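PDB 1STZ: heat-inducible transcription repressor HrcA from Thermotoga maritima, which probably represses the class I heat-shock operons grpE-dnaK-dnaJ and groELS by binding DNA, preventing their induction. Local coordinates for residues V135-P140 / G302-F307; A288-K293 / R316-F321; L103-F108 / E322-R327. All coordinates share one frame; numbering follows the deposited sequence.

Contact 1: V135-P140 / G302-F307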
loop_
_atom_site.group_PDB
_atom_site.type_symbol
_atom_site.label_atom_id
_atom_site.label_comp_id
_atom_site.label_asym_id
_atom_site.label_seq_id
_atom_site.Cartn_x
_atom_site.Cartn_y
_atom_site.Cartn_z
ATOM N N VAL A 135 -10.666 -7.893 14.499
ATOM C CA VAL A 135 -10.825 -9.041 13.620
ATOM C C VAL A 135 -10.355 -10.349 14.248
ATOM O O VAL A 135 -9.295 -10.401 14.869
ATOM C CB VAL A 135 -10.072 -8.799 12.310
ATOM C CG1 VAL A 135 -10.075 -10.044 11.417
ATOM C CG2 VAL A 135 -10.675 -7.622 11.596
ATOM N N LEU A 136 -11.175 -11.390 14.114
ATOM C CA LEU A 136 -10.760 -12.768 14.380
ATOM C C LEU A 136 -10.849 -13.536 13.080
ATOM O O LEU A 136 -11.877 -13.482 12.410
ATOM C CB LEU A 136 -11.665 -13.440 15.402
ATOM C CG LEU A 136 -11.705 -12.865 16.805
ATOM C CD1 LEU A 136 -12.630 -13.722 17.634
ATOM C CD2 LEU A 136 -10.336 -12.766 17.480
ATOM N N ILE A 137 -9.768 -14.210 12.701
ATOM C CA ILE A 137 -9.771 -15.153 11.587
ATOM C C ILE A 137 -9.460 -16.544 12.130
ATOM O O ILE A 137 -8.402 -16.766 12.706
ATOM C CB ILE A 137 -8.722 -14.782 10.535
ATOM C CG1 ILE A 137 -8.958 -13.353 10.025
ATOM C CG2 ILE A 137 -8.753 -15.781 9.369
ATOM C CD1 ILE A 137 -8.059 -12.942 8.907
ATOM N N GLU A 138 -10.383 -17.473 11.924
ATOM C CA GLU A 138 -10.168 -18.867 12.226
ATOM C C GLU A 138 -9.102 -19.473 11.274
ATOM O O GLU A 138 -9.299 -19.478 10.061
ATOM C CB GLU A 138 -11.491 -19.608 12.104
ATOM C CG GLU A 138 -11.531 -20.944 12.807
ATOM C CD GLU A 138 -12.862 -21.655 12.669
ATOM O OE1 GLU A 138 -13.634 -21.368 11.717
ATOM O OE2 GLU A 138 -13.134 -22.538 13.513
ATOM N N ARG A 139 -7.984 -19.949 11.837
ATOM C CA ARG A 139 -6.941 -20.663 11.098
ATOM C C ARG A 139 -7.467 -22.014 10.590
ATOM O O ARG A 139 -8.387 -22.582 11.160
ATOM C CB ARG A 139 -5.702 -20.903 11.989
ATOM C CG ARG A 139 -5.037 -19.641 12.491
ATOM C CD ARG A 139 -3.749 -19.870 13.280
ATOM N NE ARG A 139 -2.961 -18.642 13.395
ATOM C CZ ARG A 139 -2.953 -17.795 14.425
ATOM N NH1 ARG A 139 -3.717 -17.970 15.499
ATOM N NH2 ARG A 139 -2.165 -16.730 14.375
ATOM N N PRO A 140 -6.883 -22.557 9.533
ATOM C CA PRO A 140 -7.321 -23.869 9.053
ATOM C C PRO A 140 -7.199 -24.903 10.181
ATOM O O PRO A 140 -6.245 -24.865 10.963
ATOM C CB PRO A 140 -6.337 -24.167 7.917
ATOM C CG PRO A 140 -5.857 -22.838 7.493
ATOM C CD PRO A 140 -5.754 -22.034 8.747
ATOM N N GLY A 302 -12.367 -21.784 7.169
ATOM C CA GLY A 302 -12.568 -21.103 8.442
ATOM C C GLY A 302 -13.535 -19.929 8.339
ATOM O O GLY A 302 -13.907 -19.504 7.249
ATOM N N SER A 303 -13.940 -19.421 9.489
ATOM C CA SER A 303 -14.746 -18.218 9.589
ATOM C C SER A 303 -13.904 -16.972 9.920
ATOM O O SER A 303 -12.837 -17.054 10.546
ATOM C CB SER A 303 -15.824 -18.428 10.646
ATOM O OG SER A 303 -16.665 -19.500 10.245
ATOM N N VAL A 304 -14.398 -15.823 9.464
ATOM C CA VAL A 304 -13.838 -14.511 9.750
ATOM C C VAL A 304 -14.892 -13.656 10.447
ATOM O O VAL A 304 -16.051 -13.660 10.050
ATOM C CB VAL A 304 -13.425 -13.797 8.456
ATOM C CG1 VAL A 304 -12.781 -12.449 8.749
ATOM C CG2 VAL A 304 -12.479 -14.671 7.642
ATOM N N TYR A 305 -14.472 -12.919 11.465
ATOM C CA TYR A 305 -15.337 -12.043 12.249
ATOM C C TYR A 305 -14.729 -10.653 12.348
ATOM O O TYR A 305 -13.551 -10.519 12.645
ATOM C CB TYR A 305 -15.522 -12.591 13.656
ATOM C CG TYR A 305 -16.072 -13.988 13.691
ATOM C CD1 TYR A 305 -15.233 -15.079 13.600
ATOM C CD2 TYR A 305 -17.435 -14.216 13.825
ATOM C CE1 TYR A 305 -15.735 -16.372 13.637
ATOM C CE2 TYR A 305 -17.943 -15.494 13.851
ATOM C CZ TYR A 305 -17.089 -16.572 13.762
ATOM O OH TYR A 305 -17.590 -17.857 13.820
ATOM N N LEU A 306 -15.543 -9.634 12.070
ATOM C CA LEU A 306 -15.205 -8.230 12.299
ATOM C C LEU A 306 -16.169 -7.637 13.343
ATOM O O LEU A 306 -17.378 -7.534 13.105
ATOM C CB LEU A 306 -15.400 -7.463 10.995
ATOM C CG LEU A 306 -14.727 -6.121 10.713
ATOM C CD1 LEU A 306 -15.687 -5.164 10.067
ATOM C CD2 LEU A 306 -14.002 -5.487 11.871
ATOM N N PHE A 307 -15.633 -7.207 14.461
ATOM C CA PHE A 307 -16.404 -6.571 15.510
ATOM C C PHE A 307 -16.071 -5.092 15.518
ATOM O O PHE A 307 -14.912 -4.722 15.535
ATOM C CB PHE A 307 -16.061 -7.161 16.877
ATOM C CG PHE A 307 -16.447 -8.591 17.036
ATOM C CD1 PHE A 307 -15.533 -9.599 16.779
ATOM C CD2 PHE A 307 -17.706 -8.932 17.496
ATOM C CE1 PHE A 307 -15.888 -10.945 16.956
ATOM C CE2 PHE A 307 -18.059 -10.246 17.657
ATOM C CZ PHE A 307 -17.140 -11.261 17.378
HETATM O O HOH W 1 -15.870 -22.145 9.880
#

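Contact 2: A288-K293 / R316-F321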
loop_
_atom_site.group_PDB
_atom_site.type_symbol
_atom_site.label_atom_id
_atom_site.label_comp_id
_atom_site.label_asym_id
_atom_site.label_seq_id
_atom_site.Cartn_x
_atom_site.Cartn_y
_atom_site.Cartn_z
ATOM N N ALA A 288 -21.577 -4.386 16.476
ATOM C CA ALA A 288 -22.008 -5.084 15.283
ATOM C C ALA A 288 -20.887 -6.077 14.898
ATOM O O ALA A 288 -19.686 -5.791 15.097
ATOM C CB ALA A 288 -22.238 -4.107 14.173
ATOM N N VAL A 289 -21.269 -7.237 14.375
ATOM C CA VAL A 289 -20.307 -8.206 13.835
ATOM C C VAL A 289 -20.620 -8.569 12.405
ATOM O O VAL A 289 -21.715 -9.007 12.120
ATOM C CB VAL A 289 -20.373 -9.586 14.516
ATOM C CG1 VAL A 289 -18.986 -10.248 14.518
ATOM C CG2 VAL A 289 -21.029 -9.539 15.827
ATOM N N PHE A 290 -19.652 -8.428 11.524
ATOM C CA PHE A 290 -19.699 -9.046 10.205
ATOM C C PHE A 290 -19.055 -10.412 10.295
ATOM O O PHE A 290 -18.022 -10.583 10.919
ATOM C CB PHE A 290 -18.955 -8.218 9.164
ATOM C CG PHE A 290 -19.741 -7.048 8.650
ATOM C CD1 PHE A 290 -19.738 -5.865 9.318
ATOM C CD2 PHE A 290 -20.503 -7.156 7.505
ATOM C CE1 PHE A 290 -20.480 -4.776 8.852
ATOM C CE2 PHE A 290 -21.239 -6.071 7.038
ATOM C CZ PHE A 290 -21.207 -4.883 7.711
ATOM N N SER A 291 -19.679 -11.391 9.690
ATOM C CA SER A 291 -19.115 -12.709 9.655
ATOM C C SER A 291 -19.307 -13.344 8.292
ATOM O O SER A 291 -20.196 -12.960 7.511
ATOM C CB SER A 291 -19.716 -13.563 10.765
ATOM O OG SER A 291 -21.099 -13.808 10.544
ATOM N N GLY A 292 -18.449 -14.311 8.007
ATOM C CA GLY A 292 -18.452 -15.033 6.748
ATOM C C GLY A 292 -17.352 -16.090 6.774
ATOM O O GLY A 292 -16.559 -16.144 7.707
ATOM N N LYS A 293 -17.290 -16.924 5.751
ATOM C CA LYS A 293 -16.257 -17.945 5.662
ATOM C C LYS A 293 -15.391 -17.724 4.443
ATOM O O LYS A 293 -15.845 -17.165 3.456
ATOM C CB LYS A 293 -16.886 -19.322 5.588
ATOM C CG LYS A 293 -17.826 -19.646 6.723
ATOM C CD LYS A 293 -18.151 -21.121 6.743
ATOM C CE LYS A 293 -19.226 -21.466 7.745
ATOM N NZ LYS A 293 -20.566 -21.173 7.197
ATOM N N ARG A 316 -18.849 0.935 4.207
ATOM C CA ARG A 316 -17.397 0.753 4.137
ATOM C C ARG A 316 -17.027 -0.630 4.679
ATOM O O ARG A 316 -16.284 -1.363 4.033
ATOM C CB ARG A 316 -16.668 1.880 4.880
ATOM C CG ARG A 316 -15.151 1.751 4.964
ATOM C CD ARG A 316 -14.520 2.458 6.166
ATOM N NE ARG A 316 -15.062 1.993 7.448
ATOM C CZ ARG A 316 -14.872 2.583 8.632
ATOM N NH1 ARG A 316 -14.151 3.683 8.737
ATOM N NH2 ARG A 316 -15.432 2.078 9.726
ATOM N N ASN A 317 -17.588 -1.000 5.823
ATOM C CA ASN A 317 -17.226 -2.257 6.479
ATOM C C ASN A 317 -17.616 -3.482 5.650
ATOM O O ASN A 317 -16.867 -4.461 5.590
ATOM C CB ASN A 317 -17.849 -2.374 7.876
ATOM C CG ASN A 317 -17.325 -1.342 8.846
ATOM O OD1 ASN A 317 -16.402 -0.591 8.551
ATOM N ND2 ASN A 317 -17.935 -1.287 10.014
ATOM N N HIS A 318 -18.799 -3.426 5.047
ATOM C CA HIS A 318 -19.295 -4.487 4.174
ATOM C C HIS A 318 -18.389 -4.645 2.975
ATOM O O HIS A 318 -17.996 -5.755 2.621
ATOM C CB HIS A 318 -20.714 -4.214 3.667
ATOM C CG HIS A 318 -21.228 -5.296 2.776
ATOM N ND1 HIS A 318 -21.251 -5.180 1.405
ATOM C CD2 HIS A 318 -21.698 -6.537 3.060
ATOM C CE1 HIS A 318 -21.707 -6.304 0.882
ATOM N NE2 HIS A 318 -21.992 -7.142 1.863
ATOM N N ARG A 319 -18.057 -3.529 2.348
ATOM C CA ARG A 319 -17.227 -3.542 1.154
ATOM C C ARG A 319 -15.842 -4.130 1.423
ATOM O O ARG A 319 -15.362 -4.945 0.650
ATOM C CB ARG A 319 -17.097 -2.124 0.642
ATOM C CG ARG A 319 -16.205 -1.923 -0.557
ATOM C CD ARG A 319 -15.571 -0.544 -0.563
ATOM N NE ARG A 319 -16.578 0.449 -0.254
ATOM C CZ ARG A 319 -16.414 1.548 0.472
ATOM N NH1 ARG A 319 -15.245 1.901 0.982
ATOM N NH2 ARG A 319 -17.460 2.326 0.668
ATOM N N VAL A 320 -15.205 -3.681 2.492
ATOM C CA VAL A 320 -13.868 -4.102 2.837
ATOM C C VAL A 320 -13.857 -5.583 3.237
ATOM O O VAL A 320 -12.953 -6.308 2.853
ATOM C CB VAL A 320 -13.279 -3.243 3.972
ATOM C CG1 VAL A 320 -11.984 -3.813 4.472
ATOM C CG2 VAL A 320 -13.041 -1.851 3.496
ATOM N N PHE A 321 -14.892 -6.022 3.951
ATOM C CA PHE A 321 -14.971 -7.375 4.500
ATOM C C PHE A 321 -15.164 -8.335 3.375
ATOM O O PHE A 321 -14.428 -9.293 3.247
ATOM C CB PHE A 321 -16.116 -7.459 5.489
ATOM C CG PHE A 321 -16.199 -8.752 6.269
ATOM C CD1 PHE A 321 -15.563 -8.871 7.484
ATOM C CD2 PHE A 321 -17.016 -9.794 5.839
ATOM C CE1 PHE A 321 -15.688 -10.018 8.248
ATOM C CE2 PHE A 321 -17.151 -10.958 6.596
ATOM C CZ PHE A 321 -16.474 -11.078 7.789
#

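Contact 3: L103-F108 / E322-R327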
loop_
_atom_site.group_PDB
_atom_site.type_symbol
_atom_site.label_atom_id
_atom_site.label_comp_id
_atom_site.label_asym_id
_atom_site.label_seq_id
_atom_site.Cartn_x
_atom_site.Cartn_y
_atom_site.Cartn_z
ATOM N N LEU A 103 -9.738 1.984 -3.372
ATOM C CA LEU A 103 -8.323 1.929 -3.669
ATOM C C LEU A 103 -7.553 1.240 -2.544
ATOM O O LEU A 103 -6.696 0.387 -2.793
ATOM C CB LEU A 103 -7.788 3.362 -3.865
ATOM C CG LEU A 103 -6.980 3.802 -5.086
ATOM C CD1 LEU A 103 -5.582 4.175 -4.673
ATOM C CD2 LEU A 103 -6.935 2.787 -6.217
ATOM N N ALA A 104 -7.875 1.613 -1.308
ATOM C CA ALA A 104 -7.133 1.132 -0.153
ATOM C C ALA A 104 -7.187 -0.389 -0.034
ATOM O O ALA A 104 -6.159 -1.043 0.151
ATOM C CB ALA A 104 -7.650 1.778 1.110
ATOM N N VAL A 105 -8.386 -0.947 -0.143
ATOM C CA VAL A 105 -8.555 -2.381 0.024
ATOM C C VAL A 105 -7.963 -3.158 -1.171
ATOM O O VAL A 105 -7.482 -4.266 -0.998
ATOM C CB VAL A 105 -10.020 -2.778 0.300
ATOM C CG1 VAL A 105 -10.856 -2.837 -0.973
ATOM C CG2 VAL A 105 -10.045 -4.095 1.023
ATOM N N GLU A 106 -7.949 -2.541 -2.353
ATOM C CA GLU A 106 -7.369 -3.177 -3.538
ATOM C C GLU A 106 -5.845 -3.334 -3.460
ATOM O O GLU A 106 -5.275 -4.073 -4.275
ATOM C CB GLU A 106 -7.731 -2.416 -4.806
ATOM C CG GLU A 106 -9.196 -2.513 -5.205
ATOM C CD GLU A 106 -9.489 -1.698 -6.459
ATOM O OE1 GLU A 106 -10.632 -1.175 -6.595
ATOM O OE2 GLU A 106 -8.560 -1.562 -7.312
ATOM N N THR A 107 -5.192 -2.673 -2.497
ATOM C CA THR A 107 -3.769 -2.904 -2.249
ATOM C C THR A 107 -3.481 -4.254 -1.620
ATOM O O THR A 107 -2.317 -4.656 -1.519
ATOM C CB THR A 107 -3.121 -1.818 -1.377
ATOM O OG1 THR A 107 -3.609 -1.902 -0.017
ATOM C CG2 THR A 107 -3.452 -0.408 -1.887
ATOM N N PHE A 108 -4.518 -4.959 -1.181
ATOM C CA PHE A 108 -4.291 -6.270 -0.609
ATOM C C PHE A 108 -3.707 -7.185 -1.678
ATOM O O PHE A 108 -4.218 -7.287 -2.790
ATOM C CB PHE A 108 -5.549 -6.905 -0.045
ATOM C CG PHE A 108 -5.295 -8.227 0.617
ATOM C CD1 PHE A 108 -4.660 -8.289 1.837
ATOM C CD2 PHE A 108 -5.633 -9.415 -0.007
ATOM C CE1 PHE A 108 -4.390 -9.514 2.453
ATOM C CE2 PHE A 108 -5.367 -10.661 0.620
ATOM C CZ PHE A 108 -4.754 -10.696 1.843
ATOM N N GLU A 322 -16.124 -8.040 2.514
ATOM C CA GLU A 322 -16.364 -8.856 1.349
ATOM C C GLU A 322 -15.138 -8.981 0.401
ATOM O O GLU A 322 -14.829 -10.077 -0.068
ATOM C CB GLU A 322 -17.578 -8.336 0.580
ATOM C CG GLU A 322 -17.937 -9.248 -0.573
ATOM C CD GLU A 322 -19.174 -8.832 -1.353
ATOM O OE1 GLU A 322 -19.367 -7.620 -1.616
ATOM O OE2 GLU A 322 -19.933 -9.747 -1.750
ATOM N N TYR A 323 -14.457 -7.880 0.105
ATOM C CA TYR A 323 -13.248 -7.941 -0.738
ATOM C C TYR A 323 -12.196 -8.883 -0.159
ATOM O O TYR A 323 -11.691 -9.741 -0.864
ATOM C CB TYR A 323 -12.642 -6.551 -0.933
ATOM C CG TYR A 323 -11.561 -6.464 -1.991
ATOM C CD1 TYR A 323 -11.876 -6.172 -3.322
ATOM C CD2 TYR A 323 -10.224 -6.653 -1.669
ATOM C CE1 TYR A 323 -10.890 -6.079 -4.283
ATOM C CE2 TYR A 323 -9.235 -6.558 -2.631
ATOM C CZ TYR A 323 -9.569 -6.283 -3.925
ATOM O OH TYR A 323 -8.576 -6.181 -4.861
ATOM N N ILE A 324 -11.890 -8.739 1.129
ATOM C CA ILE A 324 -10.817 -9.513 1.760
ATOM C C ILE A 324 -11.178 -10.989 1.846
ATOM O O ILE A 324 -10.332 -11.845 1.588
ATOM C CB ILE A 324 -10.451 -8.954 3.176
ATOM C CG1 ILE A 324 -9.444 -7.823 3.067
ATOM C CG2 ILE A 324 -9.701 -9.987 4.020
ATOM C CD1 ILE A 324 -9.995 -6.591 2.713
ATOM N N LEU A 325 -12.416 -11.279 2.233
ATOM C CA LEU A 325 -12.892 -12.649 2.259
ATOM C C LEU A 325 -12.753 -13.292 0.897
ATOM O O LEU A 325 -12.295 -14.412 0.816
ATOM C CB LEU A 325 -14.343 -12.760 2.688
ATOM C CG LEU A 325 -14.718 -13.280 4.079
ATOM C CD1 LEU A 325 -16.140 -13.711 4.013
ATOM C CD2 LEU A 325 -13.856 -14.411 4.558
ATOM N N ASN A 326 -13.193 -12.612 -0.158
ATOM C CA ASN A 326 -13.028 -13.131 -1.522
ATOM C C ASN A 326 -11.544 -13.352 -1.889
ATOM O O ASN A 326 -11.227 -14.278 -2.617
ATOM C CB ASN A 326 -13.650 -12.194 -2.556
ATOM C CG ASN A 326 -15.171 -12.224 -2.550
ATOM O OD1 ASN A 326 -15.794 -13.103 -1.962
ATOM N ND2 ASN A 326 -15.773 -11.255 -3.221
ATOM N N ARG A 327 -10.657 -12.505 -1.375
ATOM C CA ARG A 327 -9.214 -12.661 -1.597
ATOM C C ARG A 327 -8.664 -13.870 -0.886
ATOM O O ARG A 327 -7.782 -14.523 -1.393
ATOM C CB ARG A 327 -8.431 -11.453 -1.077
ATOM C CG ARG A 327 -8.188 -10.378 -2.077
ATOM C CD ARG A 327 -9.294 -10.155 -3.002
ATOM N NE ARG A 327 -8.919 -10.361 -4.385
ATOM C CZ ARG A 327 -9.726 -10.843 -5.332
ATOM N NH1 ARG A 327 -10.978 -11.205 -5.055
ATOM N NH2 ARG A 327 -9.273 -10.949 -6.606
HETATM O O HOH W 2 -6.299 -7.117 -4.641
#

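Contact 1: V135-P140 / G302-F307
Leu136 and Tyr305 exchange two backbone hydrogen bonds: Leu136 N reaches Tyr305 O at 2.9 Å, and Tyr305 N reaches Leu136 O at 2.8 Å. Val135 with Leu306 and Ile137 with Val304 are the non-hydrogen-bonded pairs next to them. Farther along, Glu138 N donates to Ser303 O at 2.8 Å. The bonding between the strands then continues through a side chain. Glu138 has CG anti to its own N (chi1 -161°) and runs extended, which brings OE1 to Ser303 N at 3.0 Å; the oxygen uses its anti lone pair, away from OE2. A water that donates to this OE1 also meets Ser303 OG, so a carboxylate and a small hydroxyl can share it. Glycine fits position 302, where a side chain would run into Glu138 O.

The two faces differ. On one, Ile137 and Val304 run alongside each other in the same direction, Ile137 CG1 lying 4.1 Å from Val304 CG1. Val135 CG2 meets Leu306 CD2 at 4.0 Å. Val304 then packs on Phe321 and Leu325 of helix 314-334, and Leu306 on Phe321. On the other, Leu136 CD1 approaches the Phe307 ring, and Tyr305 sends its hydroxyl to a hydrogen bond with Leu263 O. Strands 231-234 and 287-296 flank the pair, making it an interior antiparallel pairing of the five-stranded sheet in the GAF-like domain, with 299-309 as the middle strand.

Contact 2: A288-K293 / R316-F321
Strand 288-293 and helix 316-321 run nearly the same way, 21° apart with axes 9.8 Å from each other, and Phe290 and His318 have the closest CA atoms. This is helix-on-sheet packing in an alpha/beta domain of the GAF clan, made by contact alone, with no hydrogen bond between the two segments. Phe290 and Phe321 carry most of it. Phe290 CB sits over the centre of the Phe321 ring, 3.8 Å from the centroid in a CH-pi contact, while the two ring planes are inclined at 41°. Beyond CB, the Phe290 ring spreads along the helix: CE1 touches Asn317 CB at 3.7 Å, and CE2 lies 3.8 Å from His318 CA. A broad, flat residue suits this place because it can reach two neighbouring residues of the helix at once, while its CB meets a third.

Phe321 answers from the helix. With CG anti to the backbone N (chi1 -172°), its ring extends to the strand, where Gly292 N lies at the ring edge; a side chain at Gly292 would be tight against CE2. An alanine in place of Phe321 would strip the flat face from beneath Phe290 CB and would probably open a gap between helix and strand that Leu127 and Leu306, which also touch this ring, could not close.

One turn earlier in the helix, Asn317 meets the Phe290 ring with its CB, its amide plane standing nearly perpendicular to that ring. Its ND2 bonds to Thr312 OG1, while OD1 takes two hydrogen bonds side-on from the preceding Arg316, whose NE and NH2 each lie 3.1 Å from Asn317 OD1.

Contact 3: L103-F108 / E322-R327
Tyr323 reaches across to Val105 and Glu106, and its whole length is in use. Its CB lies 4.1 Å from both methyls of Val105. CG, anti to the backbone N (chi1 -169°), carries the ring toward segment 103-108, and Val105 CG1 settles over one face in a CH-pi contact, 4.1 Å from the centroid. The opposite face is covered from within its own helix by Arg327 CD, so aliphatic carbon sandwiches the ring. Farther out, CD2 runs beside Val105 CG2, and CE2 comes to 3.3 Å from Val105 O. At the end of the ring, CZ and OH lie against CA and CG of Glu106, Tyr323 OH being 3.5 Å from Glu106 CA. The hydroxyl finally meets a water that lies in the ring plane and donates hydrogen bonds to both Glu106 O and Phe108 O. Tyrosine suits this place because its ring can pack on valine while its hydroxyl joins, through that water, the carbonyls of Glu106 and Phe108.

One turn farther along helix 314-334, Arg327 meets Phe108 with its aliphatic part. Arg327 CG comes to the edge of the ring, 3.4 Å from Phe108 CD2, and the two side chains run antiparallel past one another. The arginine chain then kinks beyond CB, and its guanidinium is carried away to a salt bridge with Glu330. A long, flexible residue can serve both ends in this way.

Helix 116-131 borders the same contact: Leu130 touches Val105, Leu122 and Leu126 touch Phe108, and Ala123 touches Ile324. Leu182 and Trp184 of the second subunit pack on segment 103-108, and Gly215 of that subunit touches Tyr323.

Overall arrangement
Helix 314-334 connects the three sites: contacts 2 and 3 occupy successive turns of it, their centres 11 Å apart, and contact 1 lies in the sheet it covers. Contacts 1 and 2, also 11 Å apart between centres, share that sheet, in which strands 287-296 and 299-309 are neighbours; 299-309 then leads on to the helix. Contacts 1 and 3 are about 15 Å apart between centres, yet Val304 still touches Leu325. Along the chain the order is 103-108, 135-140, 288-293, 302-307, 316-321, 322-327, so contact 3 spans the other two. The second subunit touches contacts 2 and 3, consistent with a part for this helix in dimerization as well as in covering the sheet.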